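Local coordinates for phenylacetic acid degradation protein PaaI (Thermus thermophilus HB8, PDB 1WLU) that probably hydrolyses acyl-CoA thioesters as a hot dog fold thioesterase linked to phenylacetic acid degradation, at residues G41-L46 and K105-F110. Numbering follows the deposited sequence.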
ATOM      1  N   GLY A  41       7.047  -1.666  14.271  1.00 14.11           N
ATOM      2  CA  GLY A  41       8.237  -1.011  13.763  1.00 14.82           C
ATOM      3  C   GLY A  41       9.448  -1.923  13.759  1.00 14.38           C
ATOM      4  O   GLY A  41      10.351  -1.758  12.938  1.00 14.50           O
ATOM      5  N   PHE A  42       9.482  -2.878  14.683  1.00 14.45           N
ATOM      6  CA  PHE A  42      10.602  -3.807  14.728  1.00 13.41           C
ATOM      7  C   PHE A  42      10.481  -4.776  13.558  1.00 13.55           C
ATOM      8  O   PHE A  42      11.457  -5.036  12.854  1.00 13.46           O
ATOM      9  CB  PHE A  42      10.620  -4.595  16.039  1.00 14.32           C
ATOM     10  CG  PHE A  42      11.655  -5.681  16.064  1.00 14.13           C
ATOM     11  CD1 PHE A  42      13.005  -5.370  16.195  1.00 14.31           C
ATOM     12  CD2 PHE A  42      11.288  -7.011  15.891  1.00 14.78           C
ATOM     13  CE1 PHE A  42      13.976  -6.370  16.147  1.00 15.16           C
ATOM     14  CE2 PHE A  42      12.251  -8.018  15.842  1.00 15.21           C
ATOM     15  CZ  PHE A  42      13.597  -7.695  15.969  1.00 15.06           C
ATOM     16  N   LEU A  43       9.281  -5.315  13.354  1.00 12.86           N
ATOM     17  CA  LEU A  43       9.061  -6.249  12.258  1.00 13.05           C
ATOM     18  C   LEU A  43       9.278  -5.544  10.924  1.00 12.81           C
ATOM     19  O   LEU A  43       9.853  -6.114   9.998  1.00 13.09           O
ATOM     20  CB  LEU A  43       7.652  -6.840  12.336  1.00 13.88           C
ATOM     21  CG  LEU A  43       7.390  -7.674  13.597  1.00 14.68           C
ATOM     22  CD1 LEU A  43       5.962  -8.187  13.576  1.00 17.44           C
ATOM     23  CD2 LEU A  43       8.378  -8.835  13.674  1.00 17.46           C
ATOM     24  N   TYR A  44       8.828  -4.298  10.826  1.00 12.77           N
ATOM     25  CA  TYR A  44       9.024  -3.545   9.596  1.00 13.18           C
ATOM     26  C   TYR A  44      10.513  -3.284   9.377  1.00 13.41           C
ATOM     27  O   TYR A  44      11.013  -3.434   8.265  1.00 12.86           O
ATOM     28  CB  TYR A  44       8.261  -2.219   9.641  1.00 12.70           C
ATOM     29  CG  TYR A  44       8.433  -1.374   8.394  1.00 12.14           C
ATOM     30  CD1 TYR A  44       9.552  -0.555   8.225  1.00 13.19           C
ATOM     31  CD2 TYR A  44       7.480  -1.403   7.378  1.00 13.59           C
ATOM     32  CE1 TYR A  44       9.716   0.214   7.074  1.00 14.52           C
ATOM     33  CE2 TYR A  44       7.633  -0.643   6.226  1.00 14.81           C
ATOM     34  CZ  TYR A  44       8.748   0.164   6.079  1.00 15.32           C
ATOM     35  OH  TYR A  44       8.882   0.926   4.939  1.00 19.14           O
ATOM     36  N   ALA A  45      11.224  -2.899  10.436  1.00 12.95           N
ATOM     37  CA  ALA A  45      12.654  -2.629  10.317  1.00 13.18           C
ATOM     38  C   ALA A  45      13.382  -3.861   9.788  1.00 12.80           C
ATOM     39  O   ALA A  45      14.303  -3.750   8.977  1.00 13.19           O
ATOM     40  CB  ALA A  45      13.225  -2.221  11.669  1.00 13.58           C
ATOM     41  N   LEU A  46      12.965  -5.032  10.254  1.00 13.07           N
ATOM     42  CA  LEU A  46      13.562  -6.286   9.816  1.00 12.68           C
ATOM     43  C   LEU A  46      13.337  -6.473   8.316  1.00 13.00           C
ATOM     44  O   LEU A  46      14.277  -6.727   7.563  1.00 13.50           O
ATOM     45  CB  LEU A  46      12.937  -7.454  10.582  1.00 14.50           C
ATOM     46  CG  LEU A  46      13.425  -8.856  10.220  1.00 15.57           C
ATOM     47  CD1 LEU A  46      14.853  -9.046  10.718  1.00 18.34           C
ATOM     48  CD2 LEU A  46      12.509  -9.889  10.853  1.00 17.72           C
ATOM     49  N   LYS A 105       6.090 -20.109   9.899  1.00 20.64           N
ATOM     50  CA  LYS A 105       4.819 -19.429   9.664  1.00 19.53           C
ATOM     51  C   LYS A 105       5.034 -18.038   9.077  1.00 17.21           C
ATOM     52  O   LYS A 105       5.968 -17.337   9.463  1.00 16.11           O
ATOM     53  CB  LYS A 105       4.039 -19.303  10.975  1.00 21.92           C
ATOM     54  CG  LYS A 105       3.736 -20.629  11.661  1.00 26.40           C
ATOM     55  CD  LYS A 105       2.821 -21.500  10.817  1.00 29.73           C
ATOM     56  CE  LYS A 105       2.498 -22.806  11.526  1.00 32.67           C
ATOM     57  NZ  LYS A 105       1.826 -22.573  12.834  1.00 34.73           N
ATOM     58  N   LEU A 106       4.171 -17.644   8.145  1.00 16.82           N
ATOM     59  CA  LEU A 106       4.271 -16.320   7.534  1.00 15.70           C
ATOM     60  C   LEU A 106       3.624 -15.319   8.486  1.00 15.53           C
ATOM     61  O   LEU A 106       2.399 -15.257   8.612  1.00 16.46           O
ATOM     62  CB  LEU A 106       3.564 -16.289   6.177  1.00 16.16           C
ATOM     63  CG  LEU A 106       3.710 -14.988   5.378  1.00 13.32           C
ATOM     64  CD1 LEU A 106       5.167 -14.771   4.984  1.00 15.07           C
ATOM     65  CD2 LEU A 106       2.837 -15.058   4.135  1.00 16.30           C
ATOM     66  N   VAL A 107       4.468 -14.543   9.153  1.00 13.82           N
ATOM     67  CA  VAL A 107       4.043 -13.548  10.132  1.00 15.31           C
ATOM     68  C   VAL A 107       3.588 -12.235   9.498  1.00 13.64           C
ATOM     69  O   VAL A 107       2.697 -11.559  10.020  1.00 13.29           O
ATOM     70  CB  VAL A 107       5.202 -13.258  11.122  1.00 17.33           C
ATOM     71  CG1 VAL A 107       4.830 -12.130  12.070  1.00 20.07           C
ATOM     72  CG2 VAL A 107       5.533 -14.520  11.905  1.00 20.59           C
ATOM     73  N   ALA A 108       4.202 -11.876   8.376  1.00 12.93           N
ATOM     74  CA  ALA A 108       3.864 -10.637   7.684  1.00 11.65           C
ATOM     75  C   ALA A 108       4.395 -10.665   6.262  1.00 11.84           C
ATOM     76  O   ALA A 108       5.268 -11.467   5.929  1.00 12.64           O
ATOM     77  CB  ALA A 108       4.449  -9.438   8.434  1.00 12.74           C
ATOM     78  N   LEU A 109       3.850  -9.785   5.430  1.00 11.90           N
ATOM     79  CA  LEU A 109       4.263  -9.668   4.037  1.00 12.13           C
ATOM     80  C   LEU A 109       4.572  -8.203   3.761  1.00 12.44           C
ATOM     81  O   LEU A 109       3.743  -7.326   4.006  1.00 12.12           O
ATOM     82  CB  LEU A 109       3.148 -10.134   3.099  1.00 14.05           C
ATOM     83  CG  LEU A 109       3.446  -9.973   1.604  1.00 14.09           C
ATOM     84  CD1 LEU A 109       4.565 -10.919   1.203  1.00 16.24           C
ATOM     85  CD2 LEU A 109       2.190 -10.263   0.794  1.00 16.39           C
ATOM     86  N   PHE A 110       5.766  -7.954   3.241  1.00 12.54           N
ATOM     87  CA  PHE A 110       6.227  -6.609   2.923  1.00 12.38           C
ATOM     88  C   PHE A 110       6.405  -6.510   1.410  1.00 12.19           C
ATOM     89  O   PHE A 110       6.932  -7.420   0.776  1.00 13.70           O
ATOM     90  CB  PHE A 110       7.547  -6.371   3.683  1.00 12.18           C
ATOM     91  CG  PHE A 110       8.274  -5.098   3.326  1.00 12.89           C
ATOM     92  CD1 PHE A 110       8.909  -4.957   2.094  1.00 13.53           C
ATOM     93  CD2 PHE A 110       8.410  -4.080   4.269  1.00 12.87           C
ATOM     94  CE1 PHE A 110       9.676  -3.825   1.811  1.00 14.29           C
ATOM     95  CE2 PHE A 110       9.175  -2.947   3.993  1.00 15.07           C
ATOM     96  CZ  PHE A 110       9.809  -2.823   2.763  1.00 14.19           C
TER
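Y44 overlaps the CD2 and CE2 side of the F110 ring with its CE2 and CZ carbons, Y44 CE2 lying 3.6 Å from F110 CE2. The planes are inclined at 55°, with ring centroids 5.4 Å apart. The pair illustrates how a helix can meet a sheet through a few long side chains, since the CA atoms of Y44 and F110 remain 7.9 Å apart. Each aromatic CG lies anti to its own backbone N (chi1 179° in Y44, 172° in F110), which carries both rings into the helix-strand interface. One helix position earlier, L43 CD1 approaches V107 CG1 at 4.4 Å, a looser aliphatic contact. A classic beta bulge sets V107 and A108 opposite the single residue V100 of strand 93-102. The Y44 hydroxyl hydrogen-bonds to the hydroxyl of Y70 of the second subunit, and the Y44 ring stacks on Y44 of that same subunit. Replacing Y44 by alanine would probably open a gap beside F110 CE2 and leave Y70 of the second subunit, a residue seen to bind CoA, without this hydroxyl bond. In the hot dog fold, helix 40-56 is wrapped by the antiparallel sheet; here strand 105-116 presents F110 to it beside F51 of the same helix, C66 of strand 61-70 and V98 of strand 93-102.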